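Local atomic coordinates of tryptophan halogenase superfamily (Brevundimonas sp. BAL3, PDB entry 6FRL), a protein that is a flavin-dependent halogenase that prefers bromination over chlorination, probably acting on aromatic substrates as its tryptophan halogenase relatives do. Residues B[60-65]-B[357-362]; B[28-33]-B[363-368]; B[351-356]-B[442-447]; B[67-72]-B[174-179]. All coordinates share one frame; numbering follows the deposited sequence.

Contact 1: B[60-65]-B[357-362]; sequences PTIRRF and LIETGI
Glu359 sends its carboxylate against Thr61 and Ile62 of helix 61-68 in a buried helix-helix packing. The axes of segments 61-65 and 357-362 approach to 10.5 Å and cross at 49°. The chain of Glu359 leaves with CG anti to its carbonyl carbon (chi1 -62°) and then runs extended, which carries the acid across the interface. There Glu359 OE1 and OE2 both stand 3.0 Å from Thr61 OG1, a weak hydrogen bond with either oxygen in reach. Thr61 O also lies 3.0 Å from Glu359 OE1; two acceptors this close would probably repel unless the acid is protonated, and the short approach is best read with caution. The methyl Ile62 CD1 lies against the carboxylate, 3.7 Å from Glu359 OE2. Replacing Glu359 with alanine would probably leave Thr61 OG1 without its carboxylate mate and open a gap beside Ile62 and Phe65. One turn on, Ile362 completes the contact, its side chain crossing that of Phe65 at about a right angle. Helix 20-33 backs this corner, with Met25 touching Phe65 and Glu359; its first turn carries part of a GxGxxG-type glycine pattern, consistent with a dinucleotide-binding Rossmann unit. Ile362 CD1 meets the Phe65 ring obliquely, 4.2 Å from Phe65 CE1.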
# COMPACT_ATOMS: atom_id res chain seq x y z
N PRO B 60 8.09 -4.43 16.28
CA PRO B 60 6.84 -4.33 17.05
C PRO B 60 5.65 -5.22 16.61
O PRO B 60 4.71 -5.45 17.41
CB PRO B 60 6.48 -2.85 16.92
CG PRO B 60 7.80 -2.17 16.70
CD PRO B 60 8.50 -3.10 15.78
N THR B 61 5.67 -5.71 15.38
CA THR B 61 4.68 -6.67 14.95
C THR B 61 4.53 -7.83 16.00
O THR B 61 3.43 -8.29 16.23
CB THR B 61 4.98 -7.25 13.55
OG1 THR B 61 6.30 -7.85 13.52
CG2 THR B 61 4.87 -6.19 12.46
N ILE B 62 5.61 -8.27 16.64
CA ILE B 62 5.54 -9.42 17.58
C ILE B 62 4.57 -9.18 18.76
O ILE B 62 3.94 -10.12 19.24
CB ILE B 62 6.95 -9.85 18.10
CG1 ILE B 62 6.94 -11.26 18.65
CG2 ILE B 62 7.43 -8.95 19.23
CD1 ILE B 62 6.54 -12.35 17.68
N ARG B 63 4.42 -7.93 19.19
CA ARG B 63 3.48 -7.58 20.28
C ARG B 63 2.04 -7.73 19.80
O ARG B 63 1.19 -8.13 20.58
CB ARG B 63 3.74 -6.18 20.89
CG ARG B 63 5.18 -6.02 21.45
CD ARG B 63 5.44 -4.74 22.24
NE ARG B 63 4.86 -3.59 21.58
CZ ARG B 63 3.69 -3.03 21.88
NH1 ARG B 63 2.93 -3.48 22.89
NH2 ARG B 63 3.28 -2.00 21.16
N ARG B 64 1.78 -7.45 18.52
CA ARG B 64 0.49 -7.72 17.93
C ARG B 64 0.24 -9.23 17.76
O ARG B 64 -0.87 -9.69 17.91
CB ARG B 64 0.32 -6.98 16.58
CG ARG B 64 -1.04 -7.18 15.92
CD ARG B 64 -1.11 -6.58 14.50
NE ARG B 64 -0.36 -7.36 13.47
CZ ARG B 64 0.59 -6.88 12.64
NH1 ARG B 64 0.99 -5.60 12.65
NH2 ARG B 64 1.17 -7.71 11.77
N PHE B 65 1.30 -9.99 17.47
CA PHE B 65 1.18 -11.43 17.23
C PHE B 65 0.63 -12.11 18.49
O PHE B 65 -0.40 -12.78 18.45
CB PHE B 65 2.52 -12.04 16.79
CG PHE B 65 2.51 -13.53 16.71
CD1 PHE B 65 2.10 -14.19 15.55
CD2 PHE B 65 2.94 -14.29 17.80
CE1 PHE B 65 2.08 -15.57 15.48
CE2 PHE B 65 2.89 -15.68 17.76
CZ PHE B 65 2.47 -16.31 16.60
N LEU B 357 9.65 -12.55 9.83
CA LEU B 357 9.37 -13.33 8.61
C LEU B 357 8.50 -14.57 8.86
O LEU B 357 7.72 -15.00 7.97
CB LEU B 357 10.67 -13.67 7.88
CG LEU B 357 11.40 -12.45 7.23
CD1 LEU B 357 12.88 -12.72 7.08
CD2 LEU B 357 10.81 -12.03 5.88
N ILE B 358 8.61 -15.13 10.07
CA ILE B 358 7.69 -16.17 10.57
C ILE B 358 6.30 -15.59 10.73
O ILE B 358 5.33 -16.17 10.25
CB ILE B 358 8.19 -16.79 11.89
CG1 ILE B 358 9.44 -17.65 11.61
CG2 ILE B 358 7.11 -17.64 12.57
CD1 ILE B 358 10.37 -17.81 12.79
N GLU B 359 6.20 -14.43 11.38
CA GLU B 359 4.90 -13.76 11.57
C GLU B 359 4.17 -13.46 10.24
O GLU B 359 2.97 -13.66 10.12
CB GLU B 359 5.07 -12.42 12.30
CG GLU B 359 5.64 -12.43 13.71
CD GLU B 359 5.87 -11.01 14.22
OE1 GLU B 359 4.85 -10.28 14.42
OE2 GLU B 359 7.06 -10.63 14.41
N THR B 360 4.89 -12.92 9.26
CA THR B 360 4.31 -12.57 7.98
C THR B 360 3.89 -13.84 7.25
O THR B 360 2.85 -13.86 6.58
CB THR B 360 5.26 -11.73 7.10
OG1 THR B 360 6.51 -12.42 6.94
CG2 THR B 360 5.51 -10.33 7.69
N GLY B 361 4.69 -14.90 7.40
CA GLY B 361 4.36 -16.20 6.78
C GLY B 361 3.07 -16.77 7.31
O GLY B 361 2.23 -17.23 6.54
N ILE B 362 2.91 -16.69 8.64
CA ILE B 362 1.70 -17.15 9.31
C ILE B 362 0.48 -16.34 8.94
O ILE B 362 -0.57 -16.90 8.70
CB ILE B 362 1.88 -17.18 10.84
CG1 ILE B 362 2.83 -18.31 11.22
CG2 ILE B 362 0.56 -17.37 11.56
CD1 ILE B 362 3.59 -18.06 12.51

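Contact 2: B[28-33]-B[363-368]; sequences AALVQH and ERLKAL
Leu30 and Lys366 mark the backbone register, their CA atoms 7.9 Å apart, in a pairing of two helix ends that run the same general way. The segment axes approach to 11.0 Å with 33° between their N-to-C directions, a spacing bridged by long side chains, not by close backbones. Lys366 does most of the bridging. Its CD lies over one face of the His33 ring, offset toward the rim, in a CH-pi contact: Lys366 CD stands 3.6 Å from the His33 ring centroid and 19° off the normal, while CG comes near ND1. A bend at chi3 (-73°) then turns CE and NZ away from the ring toward a bridging water. Lys366 CG also packs 4.1 Å from Leu30 CD2, and Leu30 CD1 just reaches Leu365 CD2 at 4.5 Å. Lys366 NZ donates to the water at 2.6 Å, and the water donates onward to Ala29 O. An alanine in place of His33 would probably uncover the lysine methylenes and set the chain free to turn away from that water. The second subunit adds Ala467, which packs on His33, and Gln436, whose NE2 bonds Ala367 O, so the contact borders the dimer interface. Because Lys366 NZ lies 5.1 Å from His33 NE2, its charge would probably disfavour protonation of the imidazole. Near the C-terminal end of helix 20-33, where the helix dipole would probably favour a cation, the ammonium group is held through water by Ala29 O, which also accepts from His33 N.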
# COMPACT_ATOMS: atom_id res chain seq x y z
N ALA B 28 0.51 -22.18 17.76
CA ALA B 28 -0.31 -21.30 18.61
C ALA B 28 -1.28 -20.43 17.80
O ALA B 28 -2.47 -20.30 18.16
CB ALA B 28 0.57 -20.43 19.49
N ALA B 29 -0.77 -19.87 16.69
CA ALA B 29 -1.56 -19.00 15.80
C ALA B 29 -2.71 -19.77 15.17
O ALA B 29 -3.83 -19.29 15.18
CB ALA B 29 -0.68 -18.39 14.72
N LEU B 30 -2.44 -20.98 14.66
CA LEU B 30 -3.49 -21.82 14.06
C LEU B 30 -4.48 -22.37 15.11
O LEU B 30 -5.69 -22.48 14.83
CB LEU B 30 -2.87 -22.95 13.23
CG LEU B 30 -2.04 -22.52 12.02
CD1 LEU B 30 -1.52 -23.72 11.24
CD2 LEU B 30 -2.84 -21.58 11.11
N VAL B 31 -4.00 -22.70 16.31
CA VAL B 31 -4.90 -23.09 17.42
C VAL B 31 -5.92 -21.99 17.70
O VAL B 31 -7.12 -22.27 17.70
CB VAL B 31 -4.09 -23.54 18.68
CG1 VAL B 31 -4.90 -23.43 19.97
CG2 VAL B 31 -3.61 -24.98 18.52
N GLN B 32 -5.48 -20.75 17.87
CA GLN B 32 -6.42 -19.63 18.14
C GLN B 32 -7.39 -19.38 16.98
O GLN B 32 -8.56 -19.12 17.18
CB GLN B 32 -5.67 -18.32 18.42
CG GLN B 32 -6.57 -17.08 18.60
CD GLN B 32 -7.08 -16.93 20.00
OE1 GLN B 32 -7.53 -17.90 20.62
NE2 GLN B 32 -6.99 -15.71 20.53
N HIS B 33 -6.86 -19.39 15.76
CA HIS B 33 -7.63 -19.02 14.59
C HIS B 33 -8.71 -20.07 14.24
O HIS B 33 -9.75 -19.72 13.76
CB HIS B 33 -6.66 -18.85 13.44
CG HIS B 33 -7.26 -18.24 12.22
ND1 HIS B 33 -7.22 -18.85 10.98
CD2 HIS B 33 -7.86 -17.05 12.04
CE1 HIS B 33 -7.79 -18.05 10.09
NE2 HIS B 33 -8.19 -16.96 10.71
N GLU B 363 0.59 -15.02 8.92
CA GLU B 363 -0.56 -14.16 8.55
C GLU B 363 -1.00 -14.52 7.13
O GLU B 363 -2.21 -14.69 6.87
CB GLU B 363 -0.23 -12.65 8.67
CG GLU B 363 -1.37 -11.66 8.27
CD GLU B 363 -2.84 -12.03 8.69
OE1 GLU B 363 -3.19 -12.03 9.91
OE2 GLU B 363 -3.69 -12.34 7.78
N ARG B 364 -0.03 -14.70 6.25
CA ARG B 364 -0.28 -15.04 4.85
C ARG B 364 -0.96 -16.43 4.69
O ARG B 364 -1.90 -16.56 3.89
CB ARG B 364 1.03 -14.92 4.08
CG ARG B 364 0.94 -14.94 2.59
CD ARG B 364 2.33 -14.68 1.98
NE ARG B 364 2.70 -13.27 2.13
CZ ARG B 364 3.75 -12.79 2.80
NH1 ARG B 364 4.65 -13.58 3.39
NH2 ARG B 364 3.93 -11.46 2.84
N LEU B 365 -0.52 -17.41 5.46
CA LEU B 365 -1.12 -18.74 5.46
C LEU B 365 -2.58 -18.70 5.85
O LEU B 365 -3.42 -19.34 5.19
CB LEU B 365 -0.38 -19.70 6.42
CG LEU B 365 -0.96 -21.10 6.60
CD1 LEU B 365 -1.25 -21.78 5.28
CD2 LEU B 365 -0.03 -21.94 7.43
N LYS B 366 -2.89 -17.98 6.93
CA LYS B 366 -4.29 -17.73 7.33
C LYS B 366 -5.11 -16.99 6.26
O LYS B 366 -6.21 -17.41 5.92
CB LYS B 366 -4.35 -17.00 8.67
CG LYS B 366 -3.82 -17.83 9.84
CD LYS B 366 -4.15 -17.24 11.20
CE LYS B 366 -3.31 -16.01 11.51
NZ LYS B 366 -3.82 -15.35 12.74
N ALA B 367 -4.58 -15.90 5.71
CA ALA B 367 -5.31 -15.13 4.66
C ALA B 367 -5.59 -15.95 3.37
O ALA B 367 -6.58 -15.72 2.67
CB ALA B 367 -4.55 -13.83 4.35
N LEU B 368 -4.70 -16.90 3.06
CA LEU B 368 -4.81 -17.75 1.88
C LEU B 368 -4.98 -19.22 2.25
O LEU B 368 -4.68 -20.08 1.42
CB LEU B 368 -3.58 -17.57 0.96
CG LEU B 368 -3.30 -16.16 0.45
CD1 LEU B 368 -1.90 -16.03 -0.16
CD2 LEU B 368 -4.34 -15.73 -0.58
O HOH W 1 -4.18 -16.56 15.02

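Contact 3: B[351-356]-B[442-447]; sequences ESTSIA and WEMFHP
Phe445 and Met444, neighbours in the loop that leads into helix 447-456, push their side chains against Glu351, Thr353 and Ala356, and every contact between the segments is apolar or van der Waals. The aromatic group comes first. Phe445 presents the rim of its ring: Thr353 CG2 sits at the edge, in the ring plane, 3.6 Å from Phe445 CZ. Glu351 O lies near the same plane, 3.9 Å from Phe445 CZ, and Glu351 CB touches CZ at 4.0 Å. The ring and the threonine side chain cross at about a right angle, with the methyl making the approach.

Sulfur contacts form the second group. Met444 has CG anti to its backbone N (chi1 -177°), which drives the chain across to the helix, and a bend at chi3 (-74°) swings CE round beside it. Met444 SD thereby rests 3.9 Å from Ala356 CB and 4.0 Å from Thr353 CG2. Met444 CG meanwhile lies over one face of the Phe445 ring, 4.0 Å above its plane, so the two loop residues brace each other.

Polar ends find partners elsewhere: the Glu351 carboxylate bonds His400 and His102, and Ser352 OG bonds Lys85 NZ. Phe396, in helix 376-402, stacks with Phe445 and links the loop to that helix. A lysine and a glutamate close to the substrate are a feature of flavin-dependent tryptophan halogenases; Lys85 and Glu351 probably correspond to that pair, which would place this contact of loop and helix start beside the halogenation site.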
# COMPACT_ATOMS: atom_id res chain seq x y z
N GLU B 351 18.78 -6.33 10.95
CA GLU B 351 17.61 -5.55 11.25
C GLU B 351 16.50 -6.41 11.90
O GLU B 351 15.30 -6.14 11.73
CB GLU B 351 17.18 -4.77 9.99
CG GLU B 351 18.07 -3.56 9.69
CD GLU B 351 17.70 -2.27 10.42
OE1 GLU B 351 16.76 -2.25 11.22
OE2 GLU B 351 18.36 -1.23 10.17
N SER B 352 16.91 -7.44 12.65
CA SER B 352 16.00 -8.17 13.55
C SER B 352 14.76 -8.73 12.82
O SER B 352 13.64 -8.46 13.24
CB SER B 352 15.52 -7.22 14.68
OG SER B 352 16.60 -6.59 15.38
N THR B 353 14.95 -9.47 11.74
CA THR B 353 13.82 -9.81 10.86
C THR B 353 13.39 -11.27 10.84
O THR B 353 12.41 -11.59 10.21
CB THR B 353 14.08 -9.39 9.39
OG1 THR B 353 15.31 -9.95 8.95
CG2 THR B 353 14.10 -7.85 9.25
N SER B 354 14.11 -12.14 11.55
CA SER B 354 13.85 -13.59 11.53
C SER B 354 12.45 -13.95 12.03
O SER B 354 11.67 -14.64 11.34
CB SER B 354 14.89 -14.32 12.39
OG SER B 354 16.10 -14.43 11.68
N ILE B 355 12.16 -13.52 13.25
CA ILE B 355 10.88 -13.77 13.83
C ILE B 355 9.81 -13.06 12.99
O ILE B 355 8.77 -13.65 12.69
CB ILE B 355 10.90 -13.43 15.32
CG1 ILE B 355 11.68 -14.56 16.03
CG2 ILE B 355 9.50 -13.25 15.89
CD1 ILE B 355 11.90 -14.39 17.53
N ALA B 356 10.09 -11.83 12.55
CA ALA B 356 9.17 -11.08 11.72
C ALA B 356 8.73 -11.82 10.44
O ALA B 356 7.58 -11.72 10.02
CB ALA B 356 9.80 -9.74 11.36
N TRP B 442 4.92 -4.97 -0.46
CA TRP B 442 5.41 -5.96 0.52
C TRP B 442 6.67 -5.54 1.30
O TRP B 442 7.43 -6.38 1.78
CB TRP B 442 5.56 -7.36 -0.13
CG TRP B 442 4.29 -7.80 -0.81
CD1 TRP B 442 4.08 -7.98 -2.15
CD2 TRP B 442 3.06 -8.06 -0.16
NE1 TRP B 442 2.78 -8.38 -2.37
CE2 TRP B 442 2.13 -8.42 -1.17
CE3 TRP B 442 2.64 -8.04 1.18
CZ2 TRP B 442 0.80 -8.74 -0.88
CZ3 TRP B 442 1.32 -8.38 1.49
CH2 TRP B 442 0.41 -8.72 0.45
N GLU B 443 6.86 -4.23 1.45
CA GLU B 443 7.95 -3.66 2.25
C GLU B 443 7.67 -3.93 3.74
O GLU B 443 6.63 -3.57 4.25
CB GLU B 443 8.03 -2.13 2.08
CG GLU B 443 8.26 -1.59 0.68
CD GLU B 443 9.73 -1.44 0.28
OE1 GLU B 443 9.93 -0.90 -0.81
OE2 GLU B 443 10.66 -1.86 1.00
N MET B 444 8.63 -4.54 4.43
CA MET B 444 8.56 -4.69 5.87
C MET B 444 8.89 -3.33 6.53
O MET B 444 8.34 -3.02 7.61
CB MET B 444 9.54 -5.72 6.31
CG MET B 444 9.50 -6.03 7.80
SD MET B 444 10.26 -7.63 8.13
CE MET B 444 8.97 -8.73 7.52
N PHE B 445 9.78 -2.57 5.86
CA PHE B 445 10.32 -1.32 6.35
C PHE B 445 9.76 -0.15 5.59
O PHE B 445 9.88 -0.06 4.38
CB PHE B 445 11.85 -1.36 6.23
CG PHE B 445 12.45 -2.39 7.12
CD1 PHE B 445 12.54 -2.16 8.48
CD2 PHE B 445 12.78 -3.63 6.62
CE1 PHE B 445 13.02 -3.14 9.34
CE2 PHE B 445 13.29 -4.60 7.46
CZ PHE B 445 13.40 -4.35 8.83
N HIS B 446 9.16 0.77 6.33
CA HIS B 446 8.42 1.89 5.75
C HIS B 446 9.35 3.09 5.55
O HIS B 446 10.49 3.05 5.97
CB HIS B 446 7.19 2.19 6.64
CG HIS B 446 6.26 1.01 6.81
ND1 HIS B 446 6.14 0.32 7.99
CD2 HIS B 446 5.47 0.36 5.91
CE1 HIS B 446 5.29 -0.68 7.84
NE2 HIS B 446 4.88 -0.69 6.58
N PRO B 447 8.90 4.15 4.87
CA PRO B 447 9.80 5.28 4.56
C PRO B 447 10.68 5.85 5.72
O PRO B 447 11.86 6.18 5.48
CB PRO B 447 8.81 6.33 4.05
CG PRO B 447 7.85 5.50 3.25
CD PRO B 447 7.62 4.31 4.14

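Contact 4: B[67-72]-B[174-179]; sequences GQLGLR and QHLRAY
Tyr179 reaches from helix 169-182 to donate its hydroxyl proton to Leu69 O, with Tyr179 OH and Leu69 O 2.6 Å apart. The approach is in the carbonyl plane, on a lone pair, at a C=O...O angle of 121°, a geometry that would help hold the phenol in place. Its ring packs against the same residue: Leu69 CB stands 3.7 Å from Tyr179 CZ, and Leu69 CD1 lies over one face. Leu71 flanks the tyrosine with its two branches parted. Leu71 CD2 meets the ring obliquely, 4.0 Å from Tyr179 CD2, whereas Leu71 CD1 points at the edge of the His175 imidazole, in its plane, 3.9 Å from His175 CD2. Deeper in, Leu69 CD1 touches Leu176 CD2 at 3.8 Å, the two side chains crossing at about a right angle.

What sets these leucines is the end of helix 61-68. Gly70 takes a positive phi (88°), and its N bonds back to Gly67 O at 3.1 Å, turning the chain so that Leu69 and Leu71 both face helix 169-182. Further out, Met25 touches Leu176, Ala28 and Gln32 touch Tyr179, while Val76 of helix 73-79 supports Leu71. The arrangement is a Schellman motif closing one helix, its leucines seated on a neighbouring helix, with the carbonyl of Leu69, just before the Schellman glycine, bonded by a tyrosine of that neighbour, beside the probable Rossmann helix 20-33.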
# COMPACT_ATOMS: atom_id res chain seq x y z
N GLY B 67 -0.54 -10.48 21.07
CA GLY B 67 -1.78 -9.74 21.27
C GLY B 67 -3.01 -10.47 20.75
O GLY B 67 -3.99 -10.63 21.48
N GLN B 68 -2.93 -10.96 19.51
CA GLN B 68 -4.03 -11.67 18.87
C GLN B 68 -4.33 -13.00 19.56
O GLN B 68 -5.46 -13.49 19.46
CB GLN B 68 -3.77 -11.91 17.38
CG GLN B 68 -4.26 -10.79 16.49
CD GLN B 68 -3.53 -10.66 15.12
OE1 GLN B 68 -3.09 -9.55 14.74
NE2 GLN B 68 -3.42 -11.76 14.37
N LEU B 69 -3.35 -13.59 20.24
CA LEU B 69 -3.56 -14.81 21.02
C LEU B 69 -4.27 -14.62 22.39
O LEU B 69 -4.61 -15.61 23.02
CB LEU B 69 -2.22 -15.52 21.26
CG LEU B 69 -1.30 -15.84 20.08
CD1 LEU B 69 -0.05 -16.57 20.58
CD2 LEU B 69 -1.99 -16.67 19.00
N GLY B 70 -4.50 -13.37 22.83
CA GLY B 70 -5.02 -13.07 24.18
C GLY B 70 -3.97 -12.93 25.30
O GLY B 70 -4.33 -12.93 26.47
N LEU B 71 -2.68 -12.78 24.93
CA LEU B 71 -1.56 -12.66 25.88
C LEU B 71 -1.19 -11.19 26.09
O LEU B 71 -1.35 -10.38 25.20
CB LEU B 71 -0.35 -13.43 25.36
CG LEU B 71 -0.59 -14.90 25.00
CD1 LEU B 71 0.68 -15.63 24.56
CD2 LEU B 71 -1.20 -15.63 26.18
N ARG B 72 -0.72 -10.86 27.29
CA ARG B 72 -0.31 -9.50 27.66
C ARG B 72 1.21 -9.35 27.56
O ARG B 72 1.94 -10.34 27.71
CB ARG B 72 -0.70 -9.20 29.09
CG ARG B 72 -2.21 -9.22 29.35
CD ARG B 72 -2.53 -9.33 30.84
NE ARG B 72 -1.77 -8.30 31.56
CZ ARG B 72 -2.17 -7.04 31.77
NH1 ARG B 72 -3.40 -6.61 31.41
NH2 ARG B 72 -1.32 -6.19 32.34
N GLN B 174 8.70 -22.19 24.44
CA GLN B 174 8.04 -22.92 25.54
C GLN B 174 6.68 -22.30 25.95
O GLN B 174 5.70 -23.03 26.09
CB GLN B 174 8.97 -23.09 26.76
CG GLN B 174 10.12 -24.07 26.52
CD GLN B 174 10.93 -24.40 27.80
OE1 GLN B 174 10.44 -24.28 28.96
NE2 GLN B 174 12.17 -24.84 27.59
N HIS B 175 6.61 -20.99 26.07
CA HIS B 175 5.35 -20.31 26.40
C HIS B 175 4.24 -20.58 25.34
O HIS B 175 3.09 -20.91 25.66
CB HIS B 175 5.66 -18.81 26.56
CG HIS B 175 4.57 -18.01 27.20
ND1 HIS B 175 4.44 -17.90 28.57
CD2 HIS B 175 3.62 -17.21 26.66
CE1 HIS B 175 3.44 -17.08 28.85
NE2 HIS B 175 2.93 -16.65 27.71
N LEU B 176 4.60 -20.51 24.07
CA LEU B 176 3.63 -20.76 23.00
C LEU B 176 3.22 -22.22 22.91
O LEU B 176 2.04 -22.49 22.61
CB LEU B 176 4.16 -20.27 21.65
CG LEU B 176 4.47 -18.76 21.65
CD1 LEU B 176 5.23 -18.36 20.36
CD2 LEU B 176 3.22 -17.93 21.84
N ARG B 177 4.15 -23.13 23.17
CA ARG B 177 3.85 -24.58 23.28
C ARG B 177 2.77 -24.89 24.32
O ARG B 177 1.83 -25.63 24.05
CB ARG B 177 5.09 -25.40 23.62
CG ARG B 177 4.78 -26.83 24.00
CD ARG B 177 6.02 -27.67 24.25
NE ARG B 177 5.63 -28.93 24.90
CZ ARG B 177 6.47 -29.84 25.41
NH1 ARG B 177 7.79 -29.65 25.38
NH2 ARG B 177 6.00 -30.95 25.95
N ALA B 178 2.91 -24.33 25.51
CA ALA B 178 1.91 -24.51 26.56
C ALA B 178 0.58 -23.90 26.13
O ALA B 178 -0.48 -24.50 26.37
CB ALA B 178 2.39 -23.93 27.88
N TYR B 179 0.61 -22.74 25.46
CA TYR B 179 -0.61 -22.14 24.87
C TYR B 179 -1.26 -23.04 23.83
O TYR B 179 -2.48 -23.17 23.80
CB TYR B 179 -0.30 -20.77 24.24
CG TYR B 179 -1.48 -20.05 23.61
CD1 TYR B 179 -1.88 -20.31 22.30
CD2 TYR B 179 -2.16 -19.08 24.33
CE1 TYR B 179 -2.96 -19.64 21.73
CE2 TYR B 179 -3.24 -18.40 23.78
CZ TYR B 179 -3.64 -18.67 22.47
OH TYR B 179 -4.68 -17.98 21.91

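How the contacts relate
Contacts 3, 1 and 2 follow one another along helix 354-367 and the loop leading into it, through segments 351-356, 357-362 and 363-368. The centres of contacts 3 and 1 lie about 10 Å apart, those of contacts 1 and 2 about 11 Å. The centre of contact 4 lies about 13 Å from that of contact 1, which shares its helix 61-68, and about 14 Å from that of contact 2. The probable Rossmann helix 20-33 joins contacts 1, 2 and 4: Ala29 CB packs 3.5 Å from Ile362 CG2, and Gln32 NE2 probably bonds Gln68 O. Contact 3 instead joins the start of helix 354-367 to the loop before helix 447-456. Contact 4 is nested within contacts 1 and 2; contact 3 crosses both.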